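Local coordinates for protein Exo beta-1,2-glucooligosaccharide sophorohydrolase (non-reducing end) (Parabacteroides distasonis ATCC 8503, PDB 5Z06) that hydrolyses linear beta-1,2-glucan and beta-1,2-glucooligosaccharides of four or more units from the non-reducing end, releasing sophorose, at residues His38-Ala43 with Trp66-Gln71; Lys258-Asp263 with Ser269-Thr274; Ile537-Leu542 with Gln668-Val673. All blocks are in the same frame, centred on the assembly; numbering follows the deposited sequence.

Contact 1 of 3, residues His38-Ala43 with Trp66-Gln71; sequences HHLPVA and WYSEIQ
L40 lays its isobutyl end over S68 and I70 in the core of an N-terminal beta-sandwich, where antiparallel strand 65-71 of one sheet faces strand 53-59 of the other. The packing is tight at one point. Both methyls of L40 straddle the S68 hydroxyl, with CD1 and CD2 each 3.4 Å from S68 OG, and the branch carbon CG sits almost as close. L40 CG lies anti to the carbonyl carbon (chi1 -77°), which brings the fork over the strand although the two backbones stay well apart, L40 CA and S68 CA being 7.7 Å from each other. The buried hydroxyl is satisfied beneath this apolar cover, because S68 OG hydrogen-bonds to the backbone O of Q24 on neighbouring strand 23-28. L40 CD1 alone carries the contact on to I70, meeting its CG1 at 3.9 Å with the two side chains roughly perpendicular. L56 and A25 press on L40 from the two sheets, and L54 touches I70. With an alanine here, S68 OG and I70 CG1 would probably lose their apolar cover and a gap would open between the sheets.

The looser side follows the chain back from L40. The exposed H38 and partly exposed H39 make no contact with 66-71; H39 instead meets the ring of F21, and H38 ND1 bonds to A25 O. Across the strand from L40, E69 turns away to a salt bridge with R108, and the partly exposed Q71 reaches back to it, Q71 NE2 meeting E69 OE1 at 2.8 Å on the anti side of the carboxylate.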
loop_
_atom_site.group_PDB
_atom_site.type_symbol
_atom_site.label_atom_id
_atom_site.label_comp_id
_atom_site.label_asym_id
_atom_site.label_seq_id
_atom_site.Cartn_x
_atom_site.Cartn_y
_atom_site.Cartn_z
ATOM N N HIS A 38 19.043 10.998 -14.700
ATOM C CA HIS A 38 19.474 11.714 -13.519
ATOM C C HIS A 38 19.168 11.002 -12.228
ATOM O O HIS A 38 19.028 11.646 -11.198
ATOM C CB HIS A 38 18.952 13.158 -13.532
ATOM C CG HIS A 38 19.334 13.891 -14.771
ATOM N ND1 HIS A 38 20.650 14.179 -15.078
ATOM C CD2 HIS A 38 18.597 14.334 -15.813
ATOM C CE1 HIS A 38 20.700 14.816 -16.236
ATOM N NE2 HIS A 38 19.468 14.918 -16.706
ATOM N N HIS A 39 19.119 9.673 -12.289
ATOM C CA HIS A 39 18.991 8.832 -11.120
ATOM C C HIS A 39 20.262 8.015 -11.093
ATOM O O HIS A 39 20.883 7.769 -12.137
ATOM C CB HIS A 39 17.798 7.889 -11.210
ATOM C CG HIS A 39 16.467 8.579 -11.264
ATOM N ND1 HIS A 39 15.986 9.366 -10.240
ATOM C CD2 HIS A 39 15.498 8.565 -12.210
ATOM C CE1 HIS A 39 14.793 9.831 -10.568
ATOM N NE2 HIS A 39 14.473 9.359 -11.756
ATOM N N LEU A 40 20.624 7.593 -9.895
ATOM C CA LEU A 40 21.764 6.755 -9.680
ATOM C C LEU A 40 21.477 5.383 -10.202
ATOM O O LEU A 40 20.341 4.933 -10.103
ATOM C CB LEU A 40 22.098 6.654 -8.200
ATOM C CG LEU A 40 22.810 7.871 -7.656
ATOM C CD1 LEU A 40 22.982 7.716 -6.157
ATOM C CD2 LEU A 40 24.170 8.040 -8.323
ATOM N N PRO A 41 22.497 4.709 -10.759
ATOM C CA PRO A 41 22.279 3.329 -11.153
ATOM C C PRO A 41 22.170 2.431 -9.958
ATOM O O PRO A 41 22.722 2.720 -8.899
ATOM C CB PRO A 41 23.520 2.985 -11.985
ATOM C CG PRO A 41 24.100 4.290 -12.371
ATOM C CD PRO A 41 23.796 5.203 -11.223
ATOM N N VAL A 42 21.447 1.345 -10.127
ATOM C CA VAL A 42 21.332 0.341 -9.106
ATOM C C VAL A 42 22.239 -0.782 -9.543
ATOM O O VAL A 42 22.031 -1.377 -10.597
ATOM C CB VAL A 42 19.898 -0.173 -8.990
ATOM C CG1 VAL A 42 19.826 -1.369 -8.054
ATOM C CG2 VAL A 42 19.008 0.936 -8.468
ATOM N N ALA A 43 23.222 -1.088 -8.719
ATOM C CA ALA A 43 24.086 -2.217 -8.975
ATOM C C ALA A 43 23.451 -3.443 -8.341
ATOM O O ALA A 43 23.293 -3.504 -7.106
ATOM C CB ALA A 43 25.450 -1.976 -8.380
ATOM N N TRP A 66 29.958 17.574 -10.242
ATOM C CA TRP A 66 28.858 16.654 -10.205
ATOM C C TRP A 66 28.179 16.699 -8.856
ATOM O O TRP A 66 28.759 17.118 -7.857
ATOM C CB TRP A 66 29.293 15.228 -10.591
ATOM C CG TRP A 66 30.312 14.572 -9.725
ATOM C CD1 TRP A 66 31.651 14.453 -9.975
ATOM C CD2 TRP A 66 30.077 13.891 -8.491
ATOM N NE1 TRP A 66 32.262 13.751 -8.973
ATOM C CE2 TRP A 66 31.324 13.393 -8.046
ATOM C CE3 TRP A 66 28.941 13.659 -7.719
ATOM C CZ2 TRP A 66 31.462 12.671 -6.860
ATOM C CZ3 TRP A 66 29.072 12.943 -6.551
ATOM C CH2 TRP A 66 30.325 12.466 -6.121
ATOM N N TYR A 67 26.924 16.271 -8.859
ATOM C CA TYR A 67 26.105 16.229 -7.674
ATOM C C TYR A 67 25.330 14.920 -7.686
ATOM O O TYR A 67 24.823 14.488 -8.733
ATOM C CB TYR A 67 25.139 17.399 -7.667
ATOM C CG TYR A 67 24.236 17.378 -6.463
ATOM C CD1 TYR A 67 24.717 17.741 -5.210
ATOM C CD2 TYR A 67 22.904 16.957 -6.571
ATOM C CE1 TYR A 67 23.895 17.696 -4.101
ATOM C CE2 TYR A 67 22.074 16.912 -5.470
ATOM C CZ TYR A 67 22.566 17.279 -4.247
ATOM O OH TYR A 67 21.746 17.236 -3.170
ATOM N N SER A 68 25.247 14.295 -6.529
ATOM C CA SER A 68 24.335 13.210 -6.353
ATOM C C SER A 68 23.664 13.338 -5.022
ATOM O O SER A 68 24.235 13.883 -4.092
ATOM C CB SER A 68 25.052 11.880 -6.415
ATOM O OG SER A 68 24.092 10.864 -6.472
ATOM N N GLU A 69 22.435 12.842 -4.938
ATOM C CA GLU A 69 21.810 12.662 -3.645
ATOM C C GLU A 69 20.943 11.431 -3.617
ATOM O O GLU A 69 20.355 11.048 -4.636
ATOM C CB GLU A 69 20.990 13.881 -3.261
ATOM C CG GLU A 69 19.871 14.204 -4.217
ATOM C CD GLU A 69 18.996 15.329 -3.704
ATOM O OE1 GLU A 69 17.762 15.162 -3.700
ATOM O OE2 GLU A 69 19.544 16.380 -3.296
ATOM N N ILE A 70 20.875 10.831 -2.435
ATOM C CA ILE A 70 20.038 9.700 -2.160
ATOM C C ILE A 70 18.932 10.236 -1.266
ATOM O O ILE A 70 19.175 10.655 -0.135
ATOM C CB ILE A 70 20.825 8.587 -1.475
ATOM C CG1 ILE A 70 21.944 8.104 -2.393
ATOM C CG2 ILE A 70 19.916 7.412 -1.162
ATOM C CD1 ILE A 70 23.277 8.744 -2.135
ATOM N N GLN A 71 17.721 10.204 -1.791
ATOM C CA GLN A 71 16.572 10.822 -1.150
ATOM C C GLN A 71 15.833 9.849 -0.247
ATOM O O GLN A 71 15.569 8.684 -0.618
ATOM C CB GLN A 71 15.630 11.360 -2.192
ATOM C CG GLN A 71 16.231 12.453 -3.051
ATOM C CD GLN A 71 15.522 12.622 -4.378
ATOM O OE1 GLN A 71 14.606 11.878 -4.700
ATOM N NE2 GLN A 71 15.956 13.598 -5.160
#

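Contact 2 of 3, residues Lys258-Asp263 with Ser269-Thr274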
loop_
_atom_site.group_PDB
_atom_site.type_symbol
_atom_site.label_atom_id
_atom_site.label_comp_id
_atom_site.label_asym_id
_atom_site.label_seq_id
_atom_site.Cartn_x
_atom_site.Cartn_y
_atom_site.Cartn_z
ATOM N N LYS A 258 16.981 -20.530 3.686
ATOM C CA LYS A 258 17.539 -20.546 5.003
ATOM C C LYS A 258 17.484 -19.098 5.431
ATOM O O LYS A 258 17.842 -18.201 4.656
ATOM C CB LYS A 258 18.987 -20.989 4.891
ATOM C CG LYS A 258 19.507 -21.885 5.982
ATOM C CD LYS A 258 20.796 -22.573 5.523
ATOM C CE LYS A 258 21.818 -21.557 5.010
ATOM N NZ LYS A 258 23.193 -22.109 4.939
ATOM N N VAL A 259 17.051 -18.859 6.657
ATOM C CA VAL A 259 16.925 -17.496 7.135
ATOM C C VAL A 259 17.698 -17.336 8.434
ATOM O O VAL A 259 17.630 -18.190 9.320
ATOM C CB VAL A 259 15.446 -17.150 7.324
ATOM C CG1 VAL A 259 15.277 -15.744 7.893
ATOM C CG2 VAL A 259 14.720 -17.293 5.994
ATOM N N THR A 260 18.416 -16.227 8.547
ATOM C CA THR A 260 19.079 -15.856 9.799
ATOM C C THR A 260 18.503 -14.533 10.288
ATOM O O THR A 260 17.910 -13.801 9.508
ATOM C CB THR A 260 20.606 -15.694 9.603
ATOM O OG1 THR A 260 20.866 -14.618 8.706
ATOM C CG2 THR A 260 21.241 -16.962 9.038
ATOM N N ALA A 261 18.676 -14.257 11.585
ATOM C CA ALA A 261 18.397 -12.943 12.180
ATOM C C ALA A 261 19.699 -12.181 12.375
ATOM O O ALA A 261 20.688 -12.735 12.841
ATOM C CB ALA A 261 17.681 -13.095 13.508
ATOM N N VAL A 262 19.685 -10.903 12.021
ATOM C CA VAL A 262 20.856 -10.044 12.090
ATOM C C VAL A 262 20.518 -8.913 13.048
ATOM O O VAL A 262 19.472 -8.288 12.909
ATOM C CB VAL A 262 21.204 -9.485 10.704
ATOM C CG1 VAL A 262 22.422 -8.569 10.748
ATOM C CG2 VAL A 262 21.439 -10.629 9.730
ATOM N N ASP A 263 21.389 -8.666 14.030
ATOM C CA ASP A 263 21.193 -7.564 14.976
ATOM C C ASP A 263 21.829 -6.303 14.424
ATOM O O ASP A 263 22.481 -6.341 13.374
ATOM C CB ASP A 263 21.706 -7.924 16.390
ATOM C CG ASP A 263 23.237 -8.046 16.490
ATOM O OD1 ASP A 263 23.983 -7.431 15.707
ATOM O OD2 ASP A 263 23.686 -8.775 17.398
ATOM N N SER A 269 22.509 -14.639 13.580
ATOM C CA SER A 269 22.066 -15.849 14.230
ATOM C C SER A 269 22.590 -17.069 13.504
ATOM O O SER A 269 23.153 -16.993 12.399
ATOM C CB SER A 269 20.540 -15.944 14.227
ATOM O OG SER A 269 20.071 -16.312 12.936
ATOM N N ASN A 270 22.352 -18.210 14.122
ATOM C CA ASN A 270 22.496 -19.464 13.415
ATOM C C ASN A 270 21.429 -19.548 12.313
ATOM O O ASN A 270 20.529 -18.710 12.232
ATOM C CB ASN A 270 22.437 -20.664 14.378
ATOM C CG ASN A 270 21.118 -20.782 15.107
ATOM O OD1 ASN A 270 20.474 -19.781 15.418
ATOM N ND2 ASN A 270 20.714 -22.012 15.398
ATOM N N ASP A 271 21.571 -20.558 11.465
ATOM C CA ASP A 271 20.622 -20.834 10.400
ATOM C C ASP A 271 19.295 -21.339 10.938
ATOM O O ASP A 271 19.257 -22.080 11.922
ATOM C CB ASP A 271 21.174 -21.905 9.459
ATOM C CG ASP A 271 22.300 -21.409 8.610
ATOM O OD1 ASP A 271 22.605 -20.202 8.652
ATOM O OD2 ASP A 271 22.885 -22.231 7.882
ATOM N N SER A 272 18.213 -20.956 10.265
ATOM C CA SER A 272 16.928 -21.626 10.431
ATOM C C SER A 272 17.054 -23.032 9.843
ATOM O O SER A 272 18.047 -23.337 9.183
ATOM C CB SER A 272 15.826 -20.854 9.682
ATOM O OG SER A 272 16.125 -20.764 8.297
ATOM N N GLN A 273 16.040 -23.874 10.020
ATOM C CA GLN A 273 15.998 -25.093 9.220
ATOM C C GLN A 273 15.909 -24.669 7.742
ATOM O O GLN A 273 15.532 -23.533 7.412
ATOM C CB GLN A 273 14.855 -26.052 9.624
ATOM C CG GLN A 273 13.424 -25.573 9.350
ATOM C CD GLN A 273 12.413 -26.703 9.120
ATOM O OE1 GLN A 273 12.751 -27.895 9.161
ATOM N NE2 GLN A 273 11.151 -26.322 8.864
ATOM N N THR A 274 16.301 -25.571 6.865
ATOM C CA THR A 274 16.237 -25.325 5.437
ATOM C C THR A 274 14.883 -25.798 4.937
ATOM O O THR A 274 14.418 -26.867 5.310
ATOM C CB THR A 274 17.392 -26.033 4.713
ATOM O OG1 THR A 274 18.616 -25.396 5.099
ATOM C CG2 THR A 274 17.240 -25.946 3.194
#
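V259 and S272 form the contact's middle: V259 N gives a nearly straight bond to S272 OG (2.7 Å, 169°), and S272 N returns one to V259 O at 3.0 Å. Two residues along the strand the pattern repeats, with A261 N bonded to S269 OG at 2.8 Å and S269 N to A261 O at 2.7 Å. In both pairs a serine hydroxyl accepts the strand N-H where a backbone carbonyl would serve in a regular sheet. Each OG is staggered between backbone N and carbonyl carbon (chi1 76° and 59°) and fixed by a second bond, S269 OG donating to N270 O and S272 OG to Q273 O. At the outer flank K258 bends at chi3 and sets NZ 3.0 Å from D271 OD2, above the carboxylate plane, in a salt bridge; Y231 adds a cation-pi contact. T260 CG2 lies beside D271 OD1 at 3.5 Å, while T260 OG1 turns to E268. Further out, Q273 NE2 bonds to L195 O, and L195 touches V259 and S272. This irregular approach of 269-274, antiparallel to strand 254-262 and leading into edge strand 275-278, is consistent with the F-G hairpin of a fibronectin type III-like sandwich.

Contact 3 of 3, residues Ile537-Leu542 with Gln668-Val673; sequences IHYSYL and QAPVTV
L542 carries most of the apolar packing between loop 537-542 and helix 665-680. Its CD2 methyl is the point of contact, lying 3.8 Å from V673 CG1 and 4.1 Å from P670 CA, so that it bridges two residues one turn apart on the helix. V673 CG1 also meets L542 CB at 3.8 Å. That methyl is anti to the backbone N of V673 (chi1 168°), and the two side chains cross at about a right angle. F328 and M331 of helix 323-338 pack on L542 as well, and M331 also reaches V673, which joins three elements in one buried apolar cluster.

The aromatic contact is lighter. Y539 brings the CE1 side of its ring to P670 CG at 4.0 Å, with CD1 slightly further off; the pyrrolidine approaches the ring obliquely.

Polar bonds organise the backbones on each side. In the loop, Y541 N bonds to H538 O at 2.8 Å, closing a beta turn over H538-Y541; L542, just after it, points its CB toward the helix, whereas Y539 starts off away from it and only its ring end returns to P670. In the helix, P670 has no N-H to give to the turn before, V671 N reaches Q668 O by a weak bond, and V673 N restores the helical pattern by bonding to A669 O at 2.8 Å. The helix is accordingly kinked just where P670 faces Y539 and L542. Beyond the two segments, L542 O accepts a bond from N677 ND2, a second, polar tie between loop and helix, while H538 NE2 pairs with S619 OG.

Such loop-on-helix packing, with a second helix completing the apolar seam, fits the interior of the (alpha/alpha)6-barrel catalytic domain of GH144 enzymes.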
loop_
_atom_site.group_PDB
_atom_site.type_symbol
_atom_site.label_atom_id
_atom_site.label_comp_id
_atom_site.label_asym_id
_atom_site.label_seq_id
_atom_site.Cartn_x
_atom_site.Cartn_y
_atom_site.Cartn_z
ATOM N N ILE A 537 -15.750 1.853 -8.482
ATOM C CA ILE A 537 -16.561 0.668 -8.770
ATOM C C ILE A 537 -16.245 -0.571 -7.908
ATOM O O ILE A 537 -16.772 -1.651 -8.139
ATOM C CB ILE A 537 -16.551 0.314 -10.274
ATOM C CG1 ILE A 537 -15.167 -0.165 -10.740
ATOM C CG2 ILE A 537 -17.012 1.515 -11.071
ATOM C CD1 ILE A 537 -15.216 -0.953 -12.009
ATOM N N HIS A 538 -15.398 -0.397 -6.904
ATOM C CA HIS A 538 -14.967 -1.480 -6.051
ATOM C C HIS A 538 -15.604 -1.358 -4.682
ATOM O O HIS A 538 -16.422 -2.193 -4.317
ATOM C CB HIS A 538 -13.440 -1.486 -5.913
ATOM C CG HIS A 538 -12.736 -1.695 -7.209
ATOM N ND1 HIS A 538 -11.434 -1.292 -7.419
ATOM C CD2 HIS A 538 -13.159 -2.246 -8.373
ATOM C CE1 HIS A 538 -11.098 -1.551 -8.671
ATOM N NE2 HIS A 538 -12.119 -2.146 -9.266
ATOM N N TYR A 539 -15.262 -0.288 -3.962
ATOM C CA TYR A 539 -15.475 -0.236 -2.517
ATOM C C TYR A 539 -16.927 -0.387 -2.113
ATOM O O TYR A 539 -17.228 -1.159 -1.220
ATOM C CB TYR A 539 -14.946 1.054 -1.935
ATOM C CG TYR A 539 -13.455 1.270 -2.017
ATOM C CD1 TYR A 539 -12.585 0.302 -2.483
ATOM C CD2 TYR A 539 -12.914 2.453 -1.539
ATOM C CE1 TYR A 539 -11.225 0.534 -2.516
ATOM C CE2 TYR A 539 -11.558 2.687 -1.554
ATOM C CZ TYR A 539 -10.716 1.735 -2.061
ATOM O OH TYR A 539 -9.365 1.989 -2.070
ATOM N N SER A 540 -17.816 0.338 -2.781
ATOM C CA SER A 540 -19.254 0.244 -2.495
ATOM C C SER A 540 -19.907 -1.005 -3.069
ATOM O O SER A 540 -21.125 -1.188 -2.909
ATOM C CB SER A 540 -20.017 1.486 -3.005
ATOM O OG SER A 540 -19.838 2.568 -2.128
ATOM N N TYR A 541 -19.124 -1.830 -3.757
ATOM C CA TYR A 541 -19.625 -2.961 -4.507
ATOM C C TYR A 541 -18.929 -4.256 -4.133
ATOM O O TYR A 541 -18.942 -5.233 -4.900
ATOM C CB TYR A 541 -19.539 -2.662 -6.017
ATOM C CG TYR A 541 -20.166 -1.321 -6.267
ATOM C CD1 TYR A 541 -21.560 -1.161 -6.215
ATOM C CD2 TYR A 541 -19.388 -0.190 -6.444
ATOM C CE1 TYR A 541 -22.141 0.074 -6.363
ATOM C CE2 TYR A 541 -19.973 1.050 -6.600
ATOM C CZ TYR A 541 -21.351 1.169 -6.555
ATOM O OH TYR A 541 -21.908 2.410 -6.700
ATOM N N LEU A 542 -18.338 -4.275 -2.947
ATOM C CA LEU A 542 -17.768 -5.505 -2.412
ATOM C C LEU A 542 -18.869 -6.394 -1.905
ATOM O O LEU A 542 -18.807 -7.616 -2.052
ATOM C CB LEU A 542 -16.792 -5.201 -1.280
ATOM C CG LEU A 542 -15.631 -4.331 -1.733
ATOM C CD1 LEU A 542 -14.690 -4.105 -0.581
ATOM C CD2 LEU A 542 -14.866 -4.937 -2.895
ATOM N N GLN A 668 -5.653 -4.062 -1.115
ATOM C CA GLN A 668 -5.393 -5.505 -1.267
ATOM C C GLN A 668 -6.682 -6.278 -1.146
ATOM O O GLN A 668 -6.929 -7.183 -1.928
ATOM C CB GLN A 668 -4.357 -6.012 -0.256
ATOM C CG GLN A 668 -2.963 -5.399 -0.307
ATOM C CD GLN A 668 -2.366 -5.351 -1.693
ATOM O OE1 GLN A 668 -2.686 -4.450 -2.456
ATOM N NE2 GLN A 668 -1.520 -6.340 -2.042
ATOM N N ALA A 669 -7.504 -5.943 -0.162
ATOM C CA ALA A 669 -8.711 -6.744 0.097
ATOM C C ALA A 669 -9.686 -6.718 -1.082
ATOM O O ALA A 669 -10.274 -7.765 -1.426
ATOM C CB ALA A 669 -9.411 -6.302 1.368
ATOM N N PRO A 670 -9.863 -5.539 -1.726
ATOM C CA PRO A 670 -10.770 -5.556 -2.863
ATOM C C PRO A 670 -10.403 -6.575 -3.897
ATOM O O PRO A 670 -11.285 -7.104 -4.565
ATOM C CB PRO A 670 -10.646 -4.143 -3.423
ATOM C CG PRO A 670 -10.560 -3.349 -2.170
ATOM C CD PRO A 670 -9.587 -4.154 -1.320
ATOM N N VAL A 671 -9.120 -6.877 -4.009
ATOM C CA VAL A 671 -8.685 -7.849 -4.997
ATOM C C VAL A 671 -9.213 -9.234 -4.597
ATOM O O VAL A 671 -9.874 -9.916 -5.390
ATOM C CB VAL A 671 -7.162 -7.852 -5.138
ATOM C CG1 VAL A 671 -6.713 -8.952 -6.117
ATOM C CG2 VAL A 671 -6.692 -6.464 -5.582
ATOM N N THR A 672 -8.956 -9.621 -3.360
ATOM C CA THR A 672 -9.464 -10.907 -2.866
ATOM C C THR A 672 -10.974 -10.970 -3.020
ATOM O O THR A 672 -11.512 -11.932 -3.538
ATOM C CB THR A 672 -9.092 -11.100 -1.404
ATOM O OG1 THR A 672 -7.667 -11.031 -1.279
ATOM C CG2 THR A 672 -9.596 -12.468 -0.850
ATOM N N VAL A 673 -11.642 -9.905 -2.598
ATOM C CA VAL A 673 -13.078 -9.907 -2.461
ATOM C C VAL A 673 -13.746 -9.924 -3.813
ATOM O O VAL A 673 -14.667 -10.699 -4.032
ATOM C CB VAL A 673 -13.552 -8.677 -1.679
ATOM C CG1 VAL A 673 -15.070 -8.520 -1.788
ATOM C CG2 VAL A 673 -13.139 -8.805 -0.228
#

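The three contacts lie in series along the chain and none touches another. Contact 1 and contact 2 have centres 33 Å apart, with nearest atoms about 18 Å apart; they belong to two beta domains. Contact 3 is 38 Å, centre to centre, from each of them and lies across the chain's centre from contact 1, in the helical catalytic domain. Two bound species give further reference points. The I70 side chain of contact 1 is about 11 Å from the calcium ion held by E12, N13, T49, N52 and D175. The Y539 side chain of contact 3 is about 4 Å from a glycerol, probably from crystallisation, which may mark a pocket.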